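Catalase (Bacillus pumilus, PDB 4QOL) catalyses the heme-dependent breakdown of hydrogen peroxide to water and oxygen, and also shows peroxidase-like reactivity toward phenolic substrates. Local coordinates at residues 198-203 / 328-333; 316-321 / 334-339. All blocks are in the same frame, centred on the assembly; numbering follows the deposited sequence.

Contact 1 (198-203 / 328-333); sequences GVHTFR and SEDKLL. With HEM (protoporphyrin IX containing Fe), chain E.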
loop_
_atom_site.group_PDB
_atom_site.type_symbol
_atom_site.label_atom_id
_atom_site.label_comp_id
_atom_site.label_asym_id
_atom_site.label_seq_id
_atom_site.Cartn_x
_atom_site.Cartn_y
_atom_site.Cartn_z
ATOM N N GLY A 198 -31.315 -12.621 3.684
ATOM C CA GLY A 198 -30.388 -12.536 2.542
ATOM C C GLY A 198 -30.658 -11.305 1.704
ATOM O O GLY A 198 -29.767 -10.882 0.939
ATOM N N VAL A 199 -31.864 -10.708 1.880
ATOM C CA VAL A 199 -32.341 -9.521 1.133
ATOM C C VAL A 199 -32.613 -9.797 -0.317
ATOM O O VAL A 199 -33.785 -9.814 -0.732
ATOM C CB VAL A 199 -31.422 -8.253 1.305
ATOM C CG1 VAL A 199 -31.951 -7.060 0.502
ATOM C CG2 VAL A 199 -31.320 -7.875 2.771
ATOM N N HIS A 200 -31.587 -10.131 -1.110
ATOM C CA HIS A 200 -31.810 -10.459 -2.497
ATOM C C HIS A 200 -32.438 -11.817 -2.697
ATOM O O HIS A 200 -32.274 -12.728 -1.894
ATOM C CB HIS A 200 -30.495 -10.527 -3.292
ATOM C CG HIS A 200 -29.573 -9.349 -3.076
ATOM N ND1 HIS A 200 -29.841 -8.121 -3.627
ATOM C CD2 HIS A 200 -28.392 -9.228 -2.427
ATOM C CE1 HIS A 200 -28.891 -7.249 -3.265
ATOM N NE2 HIS A 200 -28.017 -7.883 -2.509
ATOM N N THR A 201 -33.157 -11.894 -3.786
ATOM C CA THR A 201 -33.477 -13.159 -4.496
ATOM C C THR A 201 -32.186 -13.711 -5.072
ATOM O O THR A 201 -31.392 -12.990 -5.680
ATOM C CB THR A 201 -34.449 -12.869 -5.593
ATOM O OG1 THR A 201 -35.646 -12.267 -5.024
ATOM C CG2 THR A 201 -34.800 -14.137 -6.354
ATOM N N PHE A 202 -31.955 -15.006 -4.828
ATOM C CA PHE A 202 -30.931 -15.748 -5.495
ATOM C C PHE A 202 -31.580 -16.854 -6.354
ATOM O O PHE A 202 -32.785 -17.028 -6.347
ATOM C CB PHE A 202 -30.007 -16.394 -4.441
ATOM C CG PHE A 202 -29.227 -15.388 -3.667
ATOM C CD1 PHE A 202 -28.006 -14.888 -4.191
ATOM C CD2 PHE A 202 -29.717 -14.852 -2.500
ATOM C CE1 PHE A 202 -27.319 -13.849 -3.493
ATOM C CE2 PHE A 202 -29.025 -13.856 -1.808
ATOM C CZ PHE A 202 -27.864 -13.354 -2.303
ATOM N N ARG A 203 -30.748 -17.563 -7.035
ATOM C CA ARG A 203 -31.186 -18.717 -7.841
ATOM C C ARG A 203 -30.672 -19.998 -7.205
ATOM O O ARG A 203 -29.443 -20.105 -6.957
ATOM C CB ARG A 203 -30.649 -18.581 -9.259
ATOM C CG ARG A 203 -31.335 -17.525 -10.106
ATOM C CD ARG A 203 -30.770 -17.608 -11.555
ATOM N NE ARG A 203 -31.564 -16.741 -12.391
ATOM C CZ ARG A 203 -32.226 -17.097 -13.491
ATOM N NH1 ARG A 203 -32.121 -18.300 -14.040
ATOM N NH2 ARG A 203 -32.948 -16.180 -14.076
ATOM N N SER A 328 -29.060 -13.886 -8.731
ATOM C CA SER A 328 -30.098 -13.478 -9.625
ATOM C C SER A 328 -29.652 -12.223 -10.384
ATOM O O SER A 328 -28.622 -11.571 -10.047
ATOM C CB SER A 328 -31.384 -13.185 -8.885
ATOM O OG SER A 328 -31.342 -11.926 -8.176
ATOM N N GLU A 329 -30.548 -11.798 -11.262
ATOM C CA GLU A 329 -30.419 -10.565 -12.049
ATOM C C GLU A 329 -30.552 -9.227 -11.293
ATOM O O GLU A 329 -30.321 -8.168 -11.869
ATOM C CB GLU A 329 -31.420 -10.700 -13.208
ATOM C CG GLU A 329 -32.797 -11.156 -12.709
ATOM C CD GLU A 329 -33.141 -12.732 -12.649
ATOM O OE1 GLU A 329 -32.390 -13.698 -12.348
ATOM O OE2 GLU A 329 -34.348 -13.064 -12.842
ATOM N N ASP A 330 -30.846 -9.282 -10.004
ATOM C CA ASP A 330 -31.017 -8.106 -9.150
ATOM C C ASP A 330 -29.808 -7.133 -9.368
ATOM O O ASP A 330 -28.692 -7.560 -9.154
ATOM C CB ASP A 330 -31.139 -8.660 -7.724
ATOM C CG ASP A 330 -31.170 -7.575 -6.605
ATOM O OD1 ASP A 330 -30.468 -6.574 -6.736
ATOM O OD2 ASP A 330 -31.744 -7.868 -5.532
ATOM N N LYS A 331 -30.063 -5.852 -9.746
ATOM C CA LYS A 331 -29.020 -5.026 -10.246
ATOM C C LYS A 331 -28.174 -4.466 -9.052
ATOM O O LYS A 331 -27.086 -3.989 -9.273
ATOM C CB LYS A 331 -29.538 -3.825 -11.048
ATOM C CG LYS A 331 -30.294 -4.189 -12.320
ATOM C CD LYS A 331 -30.746 -2.924 -13.060
ATOM C CE LYS A 331 -31.778 -3.274 -14.111
ATOM N NZ LYS A 331 -32.209 -2.039 -14.786
ATOM N N LEU A 332 -28.758 -4.522 -7.860
ATOM C CA LEU A 332 -28.047 -4.134 -6.623
ATOM C C LEU A 332 -27.049 -5.273 -6.293
ATOM O O LEU A 332 -25.830 -5.005 -6.177
ATOM C CB LEU A 332 -29.086 -3.917 -5.523
ATOM C CG LEU A 332 -28.480 -3.276 -4.255
ATOM C CD1 LEU A 332 -28.150 -1.806 -4.497
ATOM C CD2 LEU A 332 -29.462 -3.484 -3.149
ATOM N N LEU A 333 -27.533 -6.509 -6.316
ATOM C CA LEU A 333 -26.645 -7.706 -6.146
ATOM C C LEU A 333 -25.509 -7.734 -7.172
ATOM O O LEU A 333 -24.354 -7.990 -6.818
ATOM C CB LEU A 333 -27.442 -8.966 -6.221
ATOM C CG LEU A 333 -26.661 -10.286 -6.199
ATOM C CD1 LEU A 333 -25.816 -10.428 -4.951
ATOM C CD2 LEU A 333 -27.674 -11.460 -6.309
HETATM C CHA HEM E . -19.770 -4.584 3.817
HETATM C CHB HEM E . -20.461 -2.697 -0.598
HETATM C CHC HEM E . -25.326 -3.662 -0.157
HETATM C CHD HEM E . -24.343 -6.140 3.889
HETATM C C1A HEM E . -19.554 -3.957 2.599
HETATM C C2A HEM E . -18.299 -3.447 2.137
HETATM C C3A HEM E . -18.496 -2.921 0.897
HETATM C C4A HEM E . -19.857 -3.107 0.590
HETATM C CMA HEM E . -17.547 -2.328 -0.103
HETATM C CAA HEM E . -17.016 -3.546 2.898
HETATM C CBA HEM E . -16.617 -5.036 2.856
HETATM C CGA HEM E . -15.263 -5.268 3.413
HETATM O O1A HEM E . -14.930 -6.443 3.669
HETATM O O2A HEM E . -14.434 -4.336 3.526
HETATM C C1B HEM E . -21.865 -2.802 -0.801
HETATM C C2B HEM E . -22.495 -2.322 -1.994
HETATM C C3B HEM E . -23.840 -2.561 -1.886
HETATM C C4B HEM E . -24.052 -3.262 -0.611
HETATM C CMB HEM E . -21.766 -1.678 -3.145
HETATM C CAB HEM E . -24.915 -2.294 -2.843
HETATM C CBB HEM E . -24.603 -2.014 -4.111
HETATM C C1C HEM E . -25.474 -4.436 0.994
HETATM C C2C HEM E . -26.596 -5.182 1.271
HETATM C C3C HEM E . -26.328 -5.857 2.422
HETATM C C4C HEM E . -24.997 -5.591 2.820
HETATM C CMC HEM E . -27.881 -5.124 0.472
HETATM C CAC HEM E . -27.167 -6.837 3.024
HETATM C CBC HEM E . -28.007 -7.487 2.236
HETATM C C1D HEM E . -22.991 -5.879 4.158
HETATM C C2D HEM E . -22.340 -6.409 5.356
HETATM C C3D HEM E . -21.079 -5.967 5.376
HETATM C C4D HEM E . -20.956 -5.168 4.162
HETATM C CMD HEM E . -23.051 -7.271 6.357
HETATM C CAD HEM E . -20.007 -6.256 6.397
HETATM C CBD HEM E . -19.433 -7.645 6.038
HETATM C CGD HEM E . -18.402 -7.902 7.098
HETATM O O1D HEM E . -18.803 -8.343 8.169
HETATM O O2D HEM E . -17.177 -7.678 6.903
HETATM N NA HEM E . -20.525 -3.770 1.612
HETATM N NB HEM E . -22.837 -3.339 -0.041
HETATM N NC HEM E . -24.475 -4.741 1.892
HETATM N ND HEM E . -22.137 -5.140 3.458
HETATM FE FE HEM E . -22.479 -4.276 1.779
HETATM O O HOH W 1 -33.865 -9.606 -5.353
#
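H200 and D330 meet because the histidine CG stands anti to its carbonyl carbon (chi1 -48°) while the aspartate CG lies anti to its amide nitrogen (chi1 173°), which sets ring and carboxylate crossing at about a right angle. ND1 of H200 donates to OD2 of D330 over 2.7 Å, a nearly straight bond (163°) that lies in the imidazole plane but reaches the carboxylate from above. OD2 also accepts a hydrogen bond from water 1, which in turn accepts from T201 N. The other oxygen, OD1 of D330, accepts from L333 N at 3.0 Å and more weakly from L332 N, making D330 the N-cap of helix 331-348. The same helix start covers one imidazole face: L333 CB lies 3.6 Å from the centroid of the H200 ring, a CH-pi contact. H200 NE2 is hydrogen-bonded to R336 NH1, so aspartate, histidine and arginine form a chain leading to the heme, consistent with the proximal network of other catalases. V199 CG2 and L332 CD1 touch different vinyl groups of the heme, ending at CBC and CBB. S328 OG donates to T201 O (2.7 Å) while accepting from D330 N in an ST turn, and F202 CE1 packs 3.7 Å from L333 CD2. In a salt bridge, R203 grips E329 side-on, its NE (3.2 Å) and NH2 (3.1 Å) both hydrogen-bonded to E329 OE1, which lies in the guanidinium plane.

Contact 2 (316-321 / 334-339); sequences FTPSAL and QGRLFS. With HEM (protoporphyrin IX containing Fe), chain E.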
loop_
_atom_site.group_PDB
_atom_site.type_symbol
_atom_site.label_atom_id
_atom_site.label_comp_id
_atom_site.label_asym_id
_atom_site.label_seq_id
_atom_site.Cartn_x
_atom_site.Cartn_y
_atom_site.Cartn_z
ATOM N N PHE A 316 -15.990 -11.164 3.442
ATOM C CA PHE A 316 -17.141 -11.843 2.889
ATOM C C PHE A 316 -17.448 -11.248 1.541
ATOM O O PHE A 316 -17.333 -10.024 1.366
ATOM C CB PHE A 316 -18.372 -11.641 3.767
ATOM C CG PHE A 316 -18.210 -12.051 5.206
ATOM C CD1 PHE A 316 -17.655 -11.195 6.121
ATOM C CD2 PHE A 316 -18.642 -13.265 5.655
ATOM C CE1 PHE A 316 -17.553 -11.562 7.455
ATOM C CE2 PHE A 316 -18.515 -13.659 6.977
ATOM C CZ PHE A 316 -17.976 -12.769 7.885
ATOM N N THR A 317 -17.956 -12.049 0.588
ATOM C CA THR A 317 -18.506 -11.514 -0.664
ATOM C C THR A 317 -19.746 -12.246 -1.154
ATOM O O THR A 317 -19.788 -13.476 -1.089
ATOM C CB THR A 317 -17.473 -11.451 -1.774
ATOM O OG1 THR A 317 -18.083 -10.942 -2.945
ATOM C CG2 THR A 317 -16.831 -12.779 -2.056
ATOM N N PRO A 318 -20.779 -11.518 -1.680
ATOM C CA PRO A 318 -21.984 -12.216 -2.217
ATOM C C PRO A 318 -21.624 -13.076 -3.428
ATOM O O PRO A 318 -22.374 -13.951 -3.719
ATOM C CB PRO A 318 -22.968 -11.065 -2.557
ATOM C CG PRO A 318 -22.527 -9.953 -1.665
ATOM C CD PRO A 318 -21.018 -10.060 -1.575
ATOM N N SER A 319 -20.500 -12.784 -4.075
ATOM C CA SER A 319 -19.987 -13.596 -5.188
ATOM C C SER A 319 -19.242 -14.807 -4.762
ATOM O O SER A 319 -18.890 -15.595 -5.595
ATOM C CB SER A 319 -19.143 -12.775 -6.167
ATOM O OG SER A 319 -18.182 -11.957 -5.490
ATOM N N ALA A 320 -19.152 -15.102 -3.480
ATOM C CA ALA A 320 -18.592 -16.386 -3.037
ATOM C C ALA A 320 -19.761 -17.383 -3.027
ATOM O O ALA A 320 -20.332 -17.716 -1.983
ATOM C CB ALA A 320 -18.014 -16.223 -1.601
ATOM N N LEU A 321 -20.093 -17.856 -4.191
ATOM C CA LEU A 321 -21.228 -18.783 -4.403
ATOM C C LEU A 321 -20.696 -20.184 -4.588
ATOM O O LEU A 321 -19.524 -20.345 -4.965
ATOM C CB LEU A 321 -21.982 -18.304 -5.631
ATOM C CG LEU A 321 -22.676 -16.947 -5.506
ATOM C CD1 LEU A 321 -22.938 -16.281 -6.846
ATOM C CD2 LEU A 321 -23.953 -17.047 -4.708
ATOM N N GLN A 334 -25.833 -7.456 -8.412
ATOM C CA GLN A 334 -24.825 -7.523 -9.438
ATOM C C GLN A 334 -23.563 -6.693 -9.127
ATOM O O GLN A 334 -22.459 -7.147 -9.346
ATOM C CB GLN A 334 -25.406 -7.163 -10.810
ATOM C CG GLN A 334 -26.480 -8.121 -11.307
ATOM C CD GLN A 334 -25.959 -9.344 -12.010
ATOM O OE1 GLN A 334 -25.139 -9.237 -12.914
ATOM N NE2 GLN A 334 -26.387 -10.497 -11.587
ATOM N N GLY A 335 -23.748 -5.471 -8.682
ATOM C CA GLY A 335 -22.636 -4.643 -8.303
ATOM C C GLY A 335 -21.861 -5.186 -7.129
ATOM O O GLY A 335 -20.634 -5.012 -7.042
ATOM N N ARG A 336 -22.574 -5.740 -6.163
ATOM C CA ARG A 336 -21.913 -6.310 -4.952
ATOM C C ARG A 336 -20.973 -7.376 -5.313
ATOM O O ARG A 336 -19.936 -7.568 -4.705
ATOM C CB ARG A 336 -22.974 -6.832 -3.959
ATOM C CG ARG A 336 -23.902 -5.766 -3.376
ATOM C CD ARG A 336 -24.953 -6.380 -2.439
ATOM N NE ARG A 336 -24.312 -6.819 -1.174
ATOM C CZ ARG A 336 -24.794 -7.725 -0.349
ATOM N NH1 ARG A 336 -25.892 -8.327 -0.647
ATOM N NH2 ARG A 336 -24.168 -8.030 0.776
ATOM N N LEU A 337 -21.338 -8.157 -6.347
ATOM C CA LEU A 337 -20.488 -9.247 -6.764
ATOM C C LEU A 337 -19.051 -8.747 -7.051
ATOM O O LEU A 337 -18.094 -9.471 -6.809
ATOM C CB LEU A 337 -21.030 -9.876 -8.071
ATOM C CG LEU A 337 -22.460 -10.429 -8.020
ATOM C CD1 LEU A 337 -22.944 -10.920 -9.406
ATOM C CD2 LEU A 337 -22.543 -11.559 -6.997
ATOM N N PHE A 338 -18.956 -7.571 -7.615
ATOM C CA PHE A 338 -17.666 -6.880 -7.893
ATOM C C PHE A 338 -17.064 -6.182 -6.639
ATOM O O PHE A 338 -15.882 -6.335 -6.370
ATOM C CB PHE A 338 -17.818 -5.868 -9.032
ATOM C CG PHE A 338 -16.640 -4.938 -9.144
ATOM C CD1 PHE A 338 -15.429 -5.451 -9.576
ATOM C CD2 PHE A 338 -16.694 -3.641 -8.699
ATOM C CE1 PHE A 338 -14.308 -4.657 -9.584
ATOM C CE2 PHE A 338 -15.570 -2.809 -8.786
ATOM C CZ PHE A 338 -14.396 -3.328 -9.243
ATOM N N SER A 339 -17.878 -5.355 -5.938
ATOM C CA SER A 339 -17.383 -4.393 -4.977
ATOM C C SER A 339 -16.709 -5.060 -3.790
ATOM O O SER A 339 -15.702 -4.538 -3.297
ATOM C CB SER A 339 -18.532 -3.446 -4.556
ATOM O OG SER A 339 -18.192 -2.713 -3.375
HETATM C CHA HEM E . -19.770 -4.584 3.817
HETATM C CHB HEM E . -20.461 -2.697 -0.598
HETATM C CHC HEM E . -25.326 -3.662 -0.157
HETATM C CHD HEM E . -24.343 -6.140 3.889
HETATM C C1A HEM E . -19.554 -3.957 2.599
HETATM C C2A HEM E . -18.299 -3.447 2.137
HETATM C C3A HEM E . -18.496 -2.921 0.897
HETATM C C4A HEM E . -19.857 -3.107 0.590
HETATM C CMA HEM E . -17.547 -2.328 -0.103
HETATM C CAA HEM E . -17.016 -3.546 2.898
HETATM C CBA HEM E . -16.617 -5.036 2.856
HETATM C CGA HEM E . -15.263 -5.268 3.413
HETATM O O1A HEM E . -14.930 -6.443 3.669
HETATM O O2A HEM E . -14.434 -4.336 3.526
HETATM C C1B HEM E . -21.865 -2.802 -0.801
HETATM C C2B HEM E . -22.495 -2.322 -1.994
HETATM C C3B HEM E . -23.840 -2.561 -1.886
HETATM C C4B HEM E . -24.052 -3.262 -0.611
HETATM C CMB HEM E . -21.766 -1.678 -3.145
HETATM C CAB HEM E . -24.915 -2.294 -2.843
HETATM C CBB HEM E . -24.603 -2.014 -4.111
HETATM C C1C HEM E . -25.474 -4.436 0.994
HETATM C C2C HEM E . -26.596 -5.182 1.271
HETATM C C3C HEM E . -26.328 -5.857 2.422
HETATM C C4C HEM E . -24.997 -5.591 2.820
HETATM C CMC HEM E . -27.881 -5.124 0.472
HETATM C CAC HEM E . -27.167 -6.837 3.024
HETATM C CBC HEM E . -28.007 -7.487 2.236
HETATM C C1D HEM E . -22.991 -5.879 4.158
HETATM C C2D HEM E . -22.340 -6.409 5.356
HETATM C C3D HEM E . -21.079 -5.967 5.376
HETATM C C4D HEM E . -20.956 -5.168 4.162
HETATM C CMD HEM E . -23.051 -7.271 6.357
HETATM C CAD HEM E . -20.007 -6.256 6.397
HETATM C CBD HEM E . -19.433 -7.645 6.038
HETATM C CGD HEM E . -18.402 -7.902 7.098
HETATM O O1D HEM E . -18.803 -8.343 8.169
HETATM O O2D HEM E . -17.177 -7.678 6.903
HETATM N NA HEM E . -20.525 -3.770 1.612
HETATM N NB HEM E . -22.837 -3.339 -0.041
HETATM N NC HEM E . -24.475 -4.741 1.892
HETATM N ND HEM E . -22.137 -5.140 3.458
HETATM FE FE HEM E . -22.479 -4.276 1.779
#
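A type I turn from T317 to A320, closed by A320 N to T317 O, lies against helix 331-348 with S319 and L337 CA 4.7 Å apart. S319 OG donates to L337 O over 2.8 Å, in the carbonyl plane and on a lone pair, and accepts from T317 OG1 at 2.7 Å. The usual i+4 donor to L337 O is missing, since P341 has no N-H; the serine hydroxyl takes that place. Beside this bond, S319 CB packs 3.7 Å from L337 CD2. R336 bends at chi3 (72°), which carries its guanidinium over the pyrrole of C2C to C4C; P318 CG lies 3.4 Å from CZ of R336 on one face, and HEM C2C 3.5 Å from that CZ on the opposite one. Outside the two segments, R336 NH2 is hydrogen-bonded to V128 O and to the hydroxyl of Y340, probably the iron-ligating tyrosine of this family. A leucine in place of R336 would probably deprive Y340 and V128 of their NH2 partner and leave P318 and the porphyrin without the flat group between them. Sandwiched by proline and macrocycle, the charged guanidinium is held nearly parallel to the porphyrin, where it is likely to polarise the heme electron density.

In the fold
From the N terminus, segment 198-203 comes first, running into strand 202-205 of the antiparallel sheet. The chain then passes through strands 211-220, 258-267 and 293-302 before contact 1 closes a loop with 124 residues between its segments. Within that loop lies 316-321, whose partner 334-339 follows immediately after 328-333; contact 2 therefore closes a short loop of 12 intervening residues, and the two loops cross. Helix 331-348 serves both, its first residues in contact 1 and the following turns in contact 2. The centres are about 10 Å apart, and S328 O lies 2.9 Å from Q334 NE2, a probable hydrogen bond. Together they tie the sheet and the turn before strand 325-327 to the heme-facing helix.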